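Local atomic coordinates of xylose isomerase domain protein (Alicyclobacillus acidocaldarius subsp. acidocaldarius, PDB entry 3U0H), a protein that folds as a xylose isomerase-like TIM barrel and may act as an isomerase. Residues Ala50-Met55 with Ala94-Arg99; Val33-His38 with Leu61-Leu66. All blocks are in the same frame, centred on the assembly; numbering follows the deposited sequence.

Contact 1 (Ala50-Met55 with Ala94-Arg99)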
loop_
_atom_site.group_PDB
_atom_site.type_symbol
_atom_site.label_atom_id
_atom_site.label_comp_id
_atom_site.label_asym_id
_atom_site.label_seq_id
_atom_site.Cartn_x
_atom_site.Cartn_y
_atom_site.Cartn_z
ATOM N N ALA A 50 12.426 23.027 -22.989
ATOM C CA ALA A 50 13.165 24.152 -22.414
ATOM C C ALA A 50 12.644 25.533 -22.919
ATOM O O ALA A 50 12.491 26.505 -22.169
ATOM C CB ALA A 50 14.657 23.985 -22.736
ATOM N N ALA A 51 12.385 25.593 -24.216
ATOM C CA ALA A 51 11.710 26.731 -24.847
ATOM C C ALA A 51 10.361 27.044 -24.165
ATOM O O ALA A 51 10.033 28.197 -23.980
ATOM C CB ALA A 51 11.514 26.453 -26.335
ATOM N N VAL A 52 9.605 26.017 -23.777
ATOM C CA VAL A 52 8.304 26.228 -23.105
ATOM C C VAL A 52 8.522 26.836 -21.719
ATOM O O VAL A 52 7.790 27.713 -21.285
ATOM C CB VAL A 52 7.463 24.942 -23.005
ATOM C CG1 VAL A 52 6.205 25.198 -22.175
ATOM C CG2 VAL A 52 7.097 24.421 -24.399
ATOM N N GLU A 53 9.572 26.405 -21.048
ATOM C CA GLU A 53 9.831 26.929 -19.728
ATOM C C GLU A 53 10.283 28.364 -19.824
ATOM O O GLU A 53 9.883 29.197 -19.040
ATOM C CB GLU A 53 10.841 26.051 -19.023
ATOM C CG GLU A 53 11.724 26.754 -18.028
ATOM C CD GLU A 53 12.310 25.761 -17.042
ATOM O OE1 GLU A 53 12.384 24.539 -17.358
ATOM O OE2 GLU A 53 12.625 26.202 -15.935
ATOM N N ALA A 54 11.108 28.639 -20.806
ATOM C CA ALA A 54 11.538 30.003 -21.115
ATOM C C ALA A 54 10.373 30.990 -21.364
ATOM O O ALA A 54 10.457 32.132 -20.927
ATOM C CB ALA A 54 12.511 29.995 -22.307
HETATM N N MSE A 55 9.286 30.558 -22.013
HETATM C CA MSE A 55 8.109 31.446 -22.234
HETATM C C MSE A 55 7.471 31.919 -20.920
HETATM O O MSE A 55 7.066 33.083 -20.791
HETATM C CB MSE A 55 6.998 30.737 -23.011
HETATM C CG MSE A 55 7.376 30.188 -24.360
HETATM SE SE MSE A 55 5.792 29.428 -25.136
HETATM C CE MSE A 55 5.438 30.954 -26.232
ATOM N N ALA A 94 5.141 20.365 -13.468
ATOM C CA ALA A 94 5.732 20.747 -12.141
ATOM C C ALA A 94 6.807 21.845 -12.296
ATOM O O ALA A 94 6.861 22.783 -11.504
ATOM C CB ALA A 94 6.332 19.517 -11.396
ATOM N N ARG A 95 7.643 21.709 -13.333
ATOM C CA ARG A 95 8.766 22.609 -13.614
ATOM C C ARG A 95 8.289 24.033 -13.943
ATOM O O ARG A 95 9.025 24.983 -13.778
ATOM C CB ARG A 95 9.568 22.114 -14.854
ATOM C CG ARG A 95 10.706 21.129 -14.590
ATOM C CD ARG A 95 11.215 20.494 -15.899
ATOM N NE ARG A 95 11.682 21.515 -16.836
ATOM C CZ ARG A 95 12.191 21.258 -18.040
ATOM N NH1 ARG A 95 12.617 22.259 -18.791
ATOM N NH2 ARG A 95 12.285 20.006 -18.485
ATOM N N LEU A 96 7.088 24.112 -14.502
ATOM C CA LEU A 96 6.406 25.350 -14.816
ATOM C C LEU A 96 5.545 25.891 -13.657
ATOM O O LEU A 96 4.942 26.974 -13.796
ATOM C CB LEU A 96 5.483 25.101 -16.002
ATOM C CG LEU A 96 6.195 24.689 -17.298
ATOM C CD1 LEU A 96 5.209 24.227 -18.381
ATOM C CD2 LEU A 96 6.974 25.911 -17.760
ATOM N N GLY A 97 5.448 25.120 -12.562
ATOM C CA GLY A 97 4.826 25.572 -11.318
ATOM C C GLY A 97 3.545 24.865 -10.842
ATOM O O GLY A 97 3.016 25.200 -9.796
ATOM N N ALA A 98 3.020 23.936 -11.612
ATOM C CA ALA A 98 1.737 23.304 -11.295
ATOM C C ALA A 98 2.009 22.359 -10.104
ATOM O O ALA A 98 3.054 21.704 -10.116
ATOM C CB ALA A 98 1.277 22.506 -12.516
ATOM N N ARG A 99 1.113 22.272 -9.108
ATOM C CA ARG A 99 1.195 21.234 -8.000
ATOM C C ARG A 99 0.061 20.192 -7.980
ATOM O O ARG A 99 -0.021 19.365 -7.081
ATOM C CB ARG A 99 1.202 21.908 -6.620
ATOM C CG ARG A 99 2.475 22.677 -6.291
ATOM C CD ARG A 99 3.708 21.757 -6.300
ATOM N NE ARG A 99 4.467 21.877 -7.560
ATOM C CZ ARG A 99 5.473 22.733 -7.785
ATOM N NH1 ARG A 99 5.912 23.565 -6.830
ATOM N NH2 ARG A 99 6.058 22.751 -8.980
#
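Helix 49-57 meets the C-terminal end of helix 86-95 where the backbones come nearest at Glu53 and Leu96, whose CA atoms lie 6.2 Å apart. Arg95 reaches across with a chain bent at chi3 (58°), which turns its guanidinium edge toward the carboxylate of Glu53. The grip is side-on but falls on one oxygen: OE1 of Glu53 takes NH1 of Arg95 at 2.7 Å, a fairly straight bond (160° at the hydrogen), and NE of Arg95 at 3.1 Å, more bent. OE1 lies almost in the guanidinium plane, whereas the carboxylate is turned 47° from it; with both bonds on OE1, OE2 makes a salt bridge with NE of Arg244 of the second subunit. Beneath this charged pair Leu96 sends its two methyls to different partners, CD2 against CA of Glu53 at 3.6 Å and CD1 against CG1 of Val52 at 4.0 Å. Gly97, with positive phi, then closes helix 86-95 in a Schellman motif. Leu96 also packs on Leu40 of helix 37-47, Phe56 of helix 49-57 and Leu63 of strand 62-67, so that the contact joins two outer helices above the barrel wall and lies beside the subunit interface.

Contact 2 (Val33-His38 with Leu61-Leu66). With EDO (1,2-ethanediol), chain F.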
loop_
_atom_site.group_PDB
_atom_site.type_symbol
_atom_site.label_atom_id
_atom_site.label_comp_id
_atom_site.label_asym_id
_atom_site.label_seq_id
_atom_site.Cartn_x
_atom_site.Cartn_y
_atom_site.Cartn_z
ATOM N N VAL A 33 -1.143 31.426 -14.437
ATOM C CA VAL A 33 -1.937 31.105 -15.626
ATOM C C VAL A 33 -2.338 29.628 -15.677
ATOM O O VAL A 33 -1.538 28.738 -15.399
ATOM C CB VAL A 33 -1.257 31.498 -16.929
ATOM C CG1 VAL A 33 -1.260 33.006 -17.045
ATOM C CG2 VAL A 33 0.134 30.901 -17.028
ATOM N N ASP A 34 -3.622 29.428 -15.962
ATOM C CA ASP A 34 -4.182 28.152 -16.318
ATOM C C ASP A 34 -4.037 28.027 -17.856
ATOM O O ASP A 34 -4.465 28.903 -18.640
ATOM C CB ASP A 34 -5.648 28.095 -15.880
ATOM C CG ASP A 34 -6.235 26.684 -15.984
ATOM O OD1 ASP A 34 -5.939 25.995 -16.963
ATOM O OD2 ASP A 34 -6.978 26.253 -15.097
ATOM N N VAL A 35 -3.343 26.988 -18.262
ATOM C CA VAL A 35 -3.131 26.662 -19.662
ATOM C C VAL A 35 -3.412 25.176 -19.796
ATOM O O VAL A 35 -2.818 24.392 -19.094
ATOM C CB VAL A 35 -1.695 26.932 -20.093
ATOM C CG1 VAL A 35 -1.499 26.549 -21.573
ATOM C CG2 VAL A 35 -1.339 28.410 -19.862
ATOM N N PRO A 36 -4.341 24.785 -20.697
ATOM C CA PRO A 36 -4.517 23.366 -20.969
ATOM C C PRO A 36 -3.226 22.679 -21.520
ATOM O O PRO A 36 -2.412 23.289 -22.258
ATOM C CB PRO A 36 -5.674 23.338 -21.997
ATOM C CG PRO A 36 -6.317 24.681 -21.992
ATOM C CD PRO A 36 -5.367 25.642 -21.335
ATOM N N PHE A 37 -3.032 21.415 -21.169
ATOM C CA PHE A 37 -1.772 20.725 -21.468
ATOM C C PHE A 37 -1.485 20.573 -22.993
ATOM O O PHE A 37 -0.305 20.652 -23.429
ATOM C CB PHE A 37 -1.722 19.328 -20.781
ATOM C CG PHE A 37 -0.438 18.554 -21.099
ATOM C CD1 PHE A 37 0.764 18.943 -20.538
ATOM C CD2 PHE A 37 -0.433 17.539 -22.035
ATOM C CE1 PHE A 37 1.923 18.304 -20.846
ATOM C CE2 PHE A 37 0.746 16.875 -22.355
ATOM C CZ PHE A 37 1.922 17.253 -21.750
ATOM N N HIS A 38 -2.532 20.308 -23.786
ATOM C CA HIS A 38 -2.407 20.262 -25.262
ATOM C C HIS A 38 -1.766 21.502 -25.778
ATOM O O HIS A 38 -1.002 21.431 -26.761
ATOM C CB HIS A 38 -3.758 20.062 -25.965
ATOM C CG HIS A 38 -4.183 18.619 -26.090
ATOM N ND1 HIS A 38 -3.321 17.558 -25.886
ATOM C CD2 HIS A 38 -5.418 18.054 -26.457
ATOM C CE1 HIS A 38 -3.988 16.389 -26.109
ATOM N NE2 HIS A 38 -5.271 16.697 -26.469
ATOM N N LEU A 61 5.619 34.181 -15.253
ATOM C CA LEU A 61 4.380 33.404 -15.067
ATOM C C LEU A 61 4.563 32.035 -14.388
ATOM O O LEU A 61 5.565 31.404 -14.565
ATOM C CB LEU A 61 3.610 33.243 -16.407
ATOM C CG LEU A 61 3.222 34.590 -17.077
ATOM C CD1 LEU A 61 2.780 34.372 -18.504
ATOM C CD2 LEU A 61 2.163 35.373 -16.302
ATOM N N VAL A 62 3.545 31.598 -13.640
ATOM C CA VAL A 62 3.498 30.292 -13.028
ATOM C C VAL A 62 2.296 29.458 -13.500
ATOM O O VAL A 62 1.136 29.895 -13.406
ATOM C CB VAL A 62 3.408 30.401 -11.497
ATOM C CG1 VAL A 62 3.163 29.009 -10.894
ATOM C CG2 VAL A 62 4.684 31.024 -10.890
ATOM N N LEU A 63 2.574 28.255 -14.015
ATOM C CA LEU A 63 1.499 27.358 -14.497
ATOM C C LEU A 63 0.718 26.936 -13.286
ATOM O O LEU A 63 1.269 26.367 -12.390
ATOM C CB LEU A 63 2.026 26.119 -15.251
ATOM C CG LEU A 63 1.013 25.065 -15.762
ATOM C CD1 LEU A 63 0.225 25.670 -16.931
ATOM C CD2 LEU A 63 1.631 23.725 -16.178
ATOM N N ALA A 64 -0.578 27.195 -13.289
ATOM C CA ALA A 64 -1.435 26.950 -12.138
ATOM C C ALA A 64 -1.761 25.449 -11.877
ATOM O O ALA A 64 -1.998 25.051 -10.739
ATOM C CB ALA A 64 -2.750 27.723 -12.351
ATOM N N ASN A 65 -1.894 24.652 -12.940
ATOM C CA ASN A 65 -2.523 23.325 -12.833
ATOM C C ASN A 65 -2.304 22.503 -14.099
ATOM O O ASN A 65 -2.022 23.042 -15.185
ATOM C CB ASN A 65 -4.022 23.541 -12.634
ATOM C CG ASN A 65 -4.832 22.260 -12.465
ATOM O OD1 ASN A 65 -4.541 21.392 -11.608
ATOM N ND2 ASN A 65 -5.898 22.158 -13.270
ATOM N N LEU A 66 -2.428 21.180 -13.960
ATOM C CA LEU A 66 -2.471 20.329 -15.083
ATOM C C LEU A 66 -3.787 19.607 -15.129
ATOM O O LEU A 66 -4.000 18.620 -14.365
ATOM C CB LEU A 66 -1.336 19.299 -14.985
ATOM C CG LEU A 66 -1.344 18.095 -15.946
ATOM C CD1 LEU A 66 -1.395 18.603 -17.417
ATOM C CD2 LEU A 66 -0.147 17.124 -15.732
HETATM C C1 EDO F . -7.534 23.181 -17.993
HETATM O O1 EDO F . -7.639 24.547 -18.503
HETATM C C2 EDO F . -6.389 22.987 -16.981
HETATM O O2 EDO F . -6.598 23.661 -15.709
HETATM O O HOH W 1 -2.718 22.159 -17.964
HETATM O O HOH W 2 -3.303 25.119 -15.965
#
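Two neighbouring parallel strands of the TIM barrel, 32-33 and 62-67, pair here and then separate around a polar site at their C-terminal ends. Val33 bridges Leu63 in parallel register: its N donates to O of Val62 at 2.9 Å, and its O accepts from N of Ala64 at 2.8 Å, the latter donor standing 37° out of the carbonyl plane. CB of Ala64 also sits close to that oxygen. Farther on the direct pairing gives way to water. One water lies between O of Val35 and O of Asn65 and donates to Asn65, its 2.5 Å approach to O of Val35 being doubtfully short, while a second accepts from N of Val35 and donates to O of Asn65, bridging the two backbones where they no longer bond directly. Apolar side chains pack across the pair, CD1 of Leu63 against CB of Val35 in the loop after strand 32-33, at 3.9 Å. Phe37, at the start of helix 37-47, runs alongside Leu66, whose CD1 touches CB of Phe37 at 3.5 Å and approaches the ring obliquely.

Asp34 extends its carboxylate away from the backbone N (chi1 -169°) toward a 1,2-ethanediol, probably from the crystallisation liquor. O1 of the diol donates to OD1 of Asp34 at 2.7 Å, and its O2 lies 2.7 Å from both OD1 and OD2 of Asp34. OD2 is hydrogen-bonded to the hydroxyl of Tyr203, from the seventh barrel strand. With an alanine here the carboxylate is gone, which would probably leave the Tyr203 hydroxyl without this partner and the diol without the group that binds it. Any role for Asp34 is inference, but the C-terminal strand ends, where the diol sits, carry the active sites of TIM barrels, the xylose isomerase-like family among them.

In the fold
The two contacts lie about 9 Å apart between centres, on successive layers of the same sector of the barrel. Contact 2 is buried and belongs to the wall, held by backbone hydrogen bonds, waters and apolar packing; contact 1 is partly buried among the outer helices and relies on a salt bridge at the edge of a neighbouring subunit, with leucine and valine underneath. Their segments alternate along the chain: 50-55 lies in the helical connection between the strands of contact 2, and 94-99 follows the second of them. They also touch: O of Leu96 probably accepts a hydrogen bond from N of Leu63 at 2.7 Å, and Ala98 packs against strand 62-67 as the chain enters strand 100-104.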